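Local coordinates for putative iron binding protein (Bordetella pertussis Tohama I, PDB 1Y9U), which binds ferric iron through tyrosine side chains as a periplasmic solute-binding protein, probably serving iron uptake, at residues A[180-183]-A[184-188]. Numbering follows the deposited sequence.
Sequences RDVA and RDILG
The guanidinium of Arg184 serves two carboxylates in different ways, stacking face-on with Asp181 while gripping Asp185 at its edge. Carboxylate and guanidinium of the first pair lie only 17° from parallel, with Asp181 OD1 3.2 Å from Arg184 NH1, above the guanidinium plane and toward its rim. No N-H points at that oxygen, which makes this a salt bridge of charge alone. A water completes the link in another manner: it donates to Asp181 OD2 at 2.7 Å and accepts from Arg184 NH1. The same OD2 also takes the backbone N-H of Gly178, one residue before the helix, a second partner that probably limits rotation of the carboxylate.

Asp185 is held side-on, by NE and NH2 together. Arg184 NE reaches Asp185 OD1 at 2.9 Å from above the carboxylate plane, whereas NH2 meets OD2 on its syn side with a nearly straight bond (172°). The bend at chi3 (67°) swings the guanidinium toward the start of the helix, bringing it beside Asp181 while its edge stays on Asp185. Arg173 adds a second positive partner at Asp185 OD2; together these charges would be expected to keep Asp185 ionised.

All this illustrates i to i+3 and i to i+1 pairing along one flank of the short helix 179-187, in a periplasmic binding protein fold. Its backbone runs in regular i to i+4 bonds, such as Leu187 N to Ala183 O at 3.0 Å. On the buried side, Val182 and Ile186 lie alongside each other one turn apart, CG1 touching CD1 at 3.9 Å, and both pack on Tyr110 of strand 100-112. At the helix start, the side chain of Arg180 extends instead to Tyr200, one of the tyrosines that bind ferric iron in the metal-loaded protein, though not in this model.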
loop_
_atom_site.group_PDB
_atom_site.type_symbol
_atom_site.label_atom_id
_atom_site.label_comp_id
_atom_site.label_asym_id
_atom_site.label_seq_id
_atom_site.Cartn_x
_atom_site.Cartn_y
_atom_site.Cartn_z
ATOM N N ARG A 180 -4.659 10.994 -7.913
ATOM C CA ARG A 180 -4.439 12.427 -7.846
ATOM C C ARG A 180 -5.556 13.220 -8.526
ATOM O O ARG A 180 -5.830 14.344 -8.139
ATOM C CB ARG A 180 -3.063 12.823 -8.372
ATOM C CG ARG A 180 -1.964 12.390 -7.424
ATOM C CD ARG A 180 -0.614 12.600 -7.962
ATOM N NE ARG A 180 -0.259 11.378 -8.637
ATOM C CZ ARG A 180 0.912 10.796 -8.577
ATOM N NH1 ARG A 180 1.933 11.350 -7.914
ATOM N NH2 ARG A 180 1.073 9.681 -9.253
ATOM N N ASP A 181 -6.211 12.613 -9.515
ATOM C CA ASP A 181 -7.367 13.263 -10.157
ATOM C C ASP A 181 -8.501 13.558 -9.180
ATOM O O ASP A 181 -9.317 14.450 -9.414
ATOM C CB ASP A 181 -7.904 12.429 -11.313
ATOM C CG ASP A 181 -6.963 12.376 -12.490
ATOM O OD1 ASP A 181 -6.201 13.359 -12.748
ATOM O OD2 ASP A 181 -6.978 11.383 -13.234
ATOM N N VAL A 182 -8.588 12.800 -8.110
ATOM C CA VAL A 182 -9.557 13.099 -7.060
ATOM C C VAL A 182 -9.292 14.484 -6.496
ATOM O O VAL A 182 -10.218 15.272 -6.310
ATOM C CB VAL A 182 -9.550 12.029 -5.955
ATOM C CG1 VAL A 182 -10.437 12.429 -4.791
ATOM C CG2 VAL A 182 -9.952 10.667 -6.518
ATOM N N ALA A 183 -8.025 14.780 -6.186
ATOM C CA ALA A 183 -7.663 16.102 -5.667
ATOM C C ALA A 183 -7.902 17.210 -6.704
ATOM O O ALA A 183 -8.453 18.274 -6.398
ATOM C CB ALA A 183 -6.213 16.099 -5.210
ATOM N N ARG A 184 -7.525 16.936 -7.945
ATOM C CA ARG A 184 -7.786 17.859 -9.052
ATOM C C ARG A 184 -9.269 18.229 -9.112
ATOM O O ARG A 184 -9.629 19.405 -9.248
ATOM C CB ARG A 184 -7.378 17.225 -10.370
ATOM C CG ARG A 184 -7.641 18.090 -11.584
ATOM C CD ARG A 184 -7.549 17.332 -12.861
ATOM N NE ARG A 184 -8.625 16.356 -12.960
ATOM C CZ ARG A 184 -8.715 15.418 -13.881
ATOM N NH1 ARG A 184 -7.778 15.289 -14.821
ATOM N NH2 ARG A 184 -9.765 14.606 -13.857
ATOM N N ASP A 185 -10.121 17.219 -8.992
ATOM C CA ASP A 185 -11.553 17.433 -9.202
ATOM C C ASP A 185 -12.240 18.016 -7.978
ATOM O O ASP A 185 -13.252 18.695 -8.096
ATOM C CB ASP A 185 -12.199 16.139 -9.660
ATOM C CG ASP A 185 -11.819 15.769 -11.085
ATOM O OD1 ASP A 185 -11.252 16.631 -11.836
ATOM O OD2 ASP A 185 -12.092 14.637 -11.529
ATOM N N ILE A 186 -11.684 17.815 -6.796
ATOM C CA ILE A 186 -12.158 18.551 -5.629
ATOM C C ILE A 186 -11.814 20.037 -5.782
ATOM O O ILE A 186 -12.675 20.915 -5.543
ATOM C CB ILE A 186 -11.587 17.953 -4.317
ATOM C CG1 ILE A 186 -12.205 16.580 -4.057
ATOM C CG2 ILE A 186 -11.870 18.899 -3.152
ATOM C CD1 ILE A 186 -11.514 15.757 -2.971
ATOM N N LEU A 187 -10.591 20.330 -6.221
ATOM C CA LEU A 187 -10.206 21.706 -6.516
ATOM C C LEU A 187 -11.142 22.331 -7.541
ATOM O O LEU A 187 -11.555 23.499 -7.395
ATOM C CB LEU A 187 -8.757 21.757 -7.006
ATOM C CG LEU A 187 -8.285 23.123 -7.519
ATOM C CD1 LEU A 187 -8.472 24.205 -6.476
ATOM C CD2 LEU A 187 -6.834 23.022 -7.971
ATOM N N GLY A 188 -11.487 21.550 -8.554
ATOM C CA GLY A 188 -12.329 22.017 -9.634
ATOM C C GLY A 188 -13.803 22.092 -9.259
ATOM O O GLY A 188 -14.600 22.554 -10.081
HETATM O O HOH W 1 -7.685 12.166 -15.685
#